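Local coordinates for protein putative aspartyl-tRNA synthetase (Leishmania major, PDB 6OD8) that probably attaches L-aspartate to tRNA(Asp) in an ATP-dependent reaction, as a class II aminoacyl-tRNA synthetase, at residues L538-S541 and L545-L548; S217-R222 and K350-Q355. All coordinates share one frame; numbering follows the deposited sequence.

Contact 1 of 2, residues L538-S541 and L545-L548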
# COMPACT_ATOMS: atom_id res chain seq x y z
N LEU A 538 -4.43 -18.19 -9.63
CA LEU A 538 -4.26 -18.46 -11.05
C LEU A 538 -3.68 -19.85 -11.31
O LEU A 538 -3.53 -20.23 -12.48
CB LEU A 538 -3.34 -17.41 -11.66
CG LEU A 538 -3.88 -15.97 -11.69
CD1 LEU A 538 -2.79 -14.98 -12.20
CD2 LEU A 538 -5.12 -15.86 -12.57
N GLY A 539 -3.30 -20.57 -10.26
CA GLY A 539 -2.70 -21.88 -10.43
C GLY A 539 -1.34 -21.89 -11.11
O GLY A 539 -1.03 -22.84 -11.82
N LEU A 540 -0.53 -20.85 -10.91
CA LEU A 540 0.76 -20.74 -11.57
C LEU A 540 1.76 -21.74 -10.99
O LEU A 540 1.69 -22.11 -9.82
CB LEU A 540 1.32 -19.31 -11.43
CG LEU A 540 0.43 -18.21 -11.99
CD1 LEU A 540 1.06 -16.81 -11.78
CD2 LEU A 540 0.18 -18.50 -13.47
N SER A 541 2.74 -22.14 -11.81
CA SER A 541 3.68 -23.18 -11.40
C SER A 541 4.79 -22.66 -10.49
O SER A 541 5.47 -23.47 -9.84
CB SER A 541 4.33 -23.81 -12.63
OG SER A 541 5.11 -22.83 -13.29
N LEU A 545 6.63 -16.13 -11.04
CA LEU A 545 5.79 -15.58 -12.10
C LEU A 545 4.90 -14.46 -11.59
O LEU A 545 4.33 -13.73 -12.42
CB LEU A 545 4.93 -16.67 -12.74
CG LEU A 545 5.72 -17.81 -13.40
CD1 LEU A 545 4.80 -18.91 -13.95
CD2 LEU A 545 6.62 -17.29 -14.53
N ALA A 546 4.74 -14.31 -10.27
CA ALA A 546 3.85 -13.31 -9.69
C ALA A 546 4.60 -12.30 -8.83
O ALA A 546 3.99 -11.60 -8.00
CB ALA A 546 2.74 -13.97 -8.87
N SER A 547 5.91 -12.21 -8.99
CA SER A 547 6.73 -11.25 -8.26
C SER A 547 7.53 -10.49 -9.31
O SER A 547 8.20 -11.12 -10.13
CB SER A 547 7.65 -11.94 -7.25
OG SER A 547 8.46 -10.99 -6.54
N LEU A 548 7.42 -9.16 -9.31
CA LEU A 548 7.90 -8.37 -10.43
C LEU A 548 9.40 -8.57 -10.66
O LEU A 548 9.83 -8.85 -11.79
CB LEU A 548 7.57 -6.90 -10.17
CG LEU A 548 7.29 -5.87 -11.24
CD1 LEU A 548 6.37 -6.41 -12.32
CD2 LEU A 548 6.71 -4.59 -10.56

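Contact 2 of 2, residues S217-R222 and K350-Q355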
# COMPACT_ATOMS: atom_id res chain seq x y z
N SER A 217 2.26 -12.41 -18.73
CA SER A 217 3.02 -11.75 -17.67
C SER A 217 2.42 -10.38 -17.35
O SER A 217 2.20 -10.04 -16.18
CB SER A 217 4.50 -11.68 -18.08
OG SER A 217 5.32 -11.19 -17.05
N GLY A 218 2.12 -9.58 -18.37
CA GLY A 218 1.44 -8.33 -18.13
C GLY A 218 0.12 -8.49 -17.39
O GLY A 218 -0.18 -7.71 -16.48
N ALA A 219 -0.66 -9.52 -17.75
CA ALA A 219 -1.95 -9.73 -17.09
C ALA A 219 -1.76 -10.14 -15.64
O ALA A 219 -2.54 -9.73 -14.77
CB ALA A 219 -2.78 -10.80 -17.83
N ILE A 220 -0.77 -10.98 -15.37
CA ILE A 220 -0.52 -11.38 -13.98
C ILE A 220 -0.31 -10.16 -13.09
O ILE A 220 -0.85 -10.08 -11.98
CB ILE A 220 0.69 -12.33 -13.90
CG1 ILE A 220 0.33 -13.68 -14.52
CG2 ILE A 220 1.15 -12.50 -12.48
CD1 ILE A 220 1.55 -14.60 -14.72
N PHE A 221 0.45 -9.18 -13.56
CA PHE A 221 0.76 -8.07 -12.66
C PHE A 221 -0.34 -7.02 -12.62
O PHE A 221 -0.47 -6.33 -11.61
CB PHE A 221 2.12 -7.49 -13.03
CG PHE A 221 3.24 -8.43 -12.67
CD1 PHE A 221 3.88 -9.16 -13.65
CD2 PHE A 221 3.57 -8.64 -11.34
CE1 PHE A 221 4.88 -10.06 -13.30
CE2 PHE A 221 4.54 -9.55 -10.98
CZ PHE A 221 5.21 -10.25 -11.98
N ARG A 222 -1.17 -6.92 -13.66
CA ARG A 222 -2.40 -6.16 -13.52
C ARG A 222 -3.31 -6.78 -12.47
O ARG A 222 -3.92 -6.07 -11.66
CB ARG A 222 -3.12 -6.07 -14.87
CG ARG A 222 -2.36 -5.21 -15.92
CD ARG A 222 -3.05 -5.27 -17.27
NE ARG A 222 -4.39 -4.71 -17.16
CZ ARG A 222 -4.69 -3.43 -17.39
NH1 ARG A 222 -3.74 -2.59 -17.78
NH2 ARG A 222 -5.93 -3.00 -17.25
N LYS A 350 -8.27 -14.27 -19.15
CA LYS A 350 -8.08 -15.02 -20.39
C LYS A 350 -6.66 -14.90 -20.91
O LYS A 350 -6.12 -15.85 -21.50
CB LYS A 350 -9.08 -14.56 -21.46
N ASN A 351 -6.02 -13.74 -20.69
CA ASN A 351 -4.65 -13.54 -21.16
C ASN A 351 -3.64 -14.33 -20.34
O ASN A 351 -2.61 -14.75 -20.89
CB ASN A 351 -4.31 -12.05 -21.16
CG ASN A 351 -4.83 -11.34 -22.41
OD1 ASN A 351 -5.11 -11.98 -23.42
ND2 ASN A 351 -4.95 -10.02 -22.36
N VAL A 352 -3.92 -14.58 -19.06
CA VAL A 352 -3.11 -15.55 -18.31
C VAL A 352 -3.39 -16.96 -18.82
O VAL A 352 -2.47 -17.75 -19.10
CB VAL A 352 -3.39 -15.46 -16.80
CG1 VAL A 352 -2.64 -16.57 -16.04
CG2 VAL A 352 -3.01 -14.06 -16.25
N CYS A 353 -4.67 -17.30 -18.93
CA CYS A 353 -5.07 -18.68 -19.19
C CYS A 353 -4.59 -19.18 -20.55
O CYS A 353 -4.37 -20.39 -20.72
CB CYS A 353 -6.60 -18.79 -19.10
SG CYS A 353 -7.27 -20.48 -19.12
N GLN A 354 -4.43 -18.29 -21.53
CA GLN A 354 -4.04 -18.79 -22.85
C GLN A 354 -2.62 -19.35 -22.84
O GLN A 354 -2.31 -20.27 -23.60
CB GLN A 354 -4.18 -17.70 -23.91
CG GLN A 354 -3.56 -16.35 -23.55
CD GLN A 354 -2.09 -16.25 -23.92
OE1 GLN A 354 -1.62 -16.90 -24.86
NE2 GLN A 354 -1.35 -15.42 -23.17
N GLN A 355 -1.76 -18.83 -21.98
CA GLN A 355 -0.43 -19.41 -21.83
C GLN A 355 -0.35 -20.41 -20.69
O GLN A 355 0.37 -21.40 -20.80
CB GLN A 355 0.62 -18.31 -21.61
CG GLN A 355 2.04 -18.87 -21.64
CD GLN A 355 3.12 -17.79 -21.64
OE1 GLN A 355 2.84 -16.59 -21.78
NE2 GLN A 355 4.37 -18.23 -21.49

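Contact 1 of 2, residues L538-S541 and L545-L548
L545 reaches across to both L540 and S541, and each atom of its side chain can be placed in turn. CB meets the tip of L540, lying 4.0 Å from L540 CD1. CG stands anti to the carbonyl carbon of its own residue (chi1 -61°), and the chain then runs on extended (chi2 177°), which carries CD1 out over the base of L540; L545 CD1 comes to 4.3 Å from L540 CB. The same methyl also meets a polar atom, S541 OG lying 4.0 Å from L545 CD1, a plain van der Waals approach. The second branch, CD2, leans away from 538-541. The two leucines therefore cross obliquely, the tip of each lying near the root of the other. L540 CD1 also lies loosely beside A546, whose CB is 4.4 Å from it. S541 marks the exposed margin of this patch, while L540, L545 and A546 are buried.

The turn that makes the contact possible starts where helix 530-538 stops. G539, with positive phi, is the C-prime residue of a Schellman motif in which L540 N bonds to M535 O and G539 N to L536 O. That helix, following strand 523-529, fits motif 3 of class II synthetases. L540 and A546 pack back onto it through M535 and V534, and L540 also rests on I220 of helix 215-237. Q224 of that helix holds A546 O, R208 of helix 208-211 binds the carbonyls of S547 and L548, and L548 touches I243 of the second subunit.

Contact 2 of 2, residues S217-R222 and K350-Q355
The backbone carbonyl of N351, the residue whose CB packs 3.9 Å from A219 CB, is bound by the side-chain amide of Q354: Q354 NE2 donates to N351 O at 2.7 Å. The bond is fairly straight, with an N-H...O angle of 155°, and it lies in the carbonyl plane, with the oxygen also close to the plane of the donor amide. Q354 achieves this by folding back toward the preceding turn (chi1 48°), its amide capturing a carbonyl that Q355 N does not reach. The adjoining backbone bond, Q355 N to V352 O, is weak.

The side-chain contacts between the two segments are made by carbon atoms. V352 is the central side chain, and it works through one branch: V352 CG2 sits 3.6 Å from A219 CB and 3.8 Å from I220 CG1, nestling between two successive residues of the facing helix. With V352 CG1 anti to the backbone N (chi1 174°), CG2 is left to make these contacts while CG1 is turned toward L540. The side chains of I220 and V352 meet at about a right angle, so I220 offers the flank of its CG1 segment. The small A219 lets the backbones come close, its CA lying 6.1 Å from the CA of V352.

This is plain helix-helix packing inside the class II synthetase domain, joining two helices far apart in sequence. A salt bridge from R222 of helix 215-237 to E348 of helix 346-353 links the same two helices, while S217 OG bonds D211 of helix 208-211. N351 and Q354 also lie on L215 at the start of helix 215-237. Helix 346-353 thus covers one side of that helix, while I220 extends to V534 and L538 of helix 530-538.

In the fold
From the N terminus, the chain passes through the OB-fold region before entering helix 215-237, the first partner of contact 2. It then runs through strands of the large catalytic sheet and helix 325-342 before helix 346-353 returns, so contact 2 closes a loop of 127 residues. Contact 1 follows much later and spans just three intervening residues, after helix 530-538. The two are in series, neither nested nor crossed, yet their centres lie about 10 Å apart and they touch: I220 CG2 is 3.4 Å from L545 O, and the F221 ring packs against the backbone of 546-548. Helix 215-237 thereby joins helix 346-353 to the loop after helix 530-538.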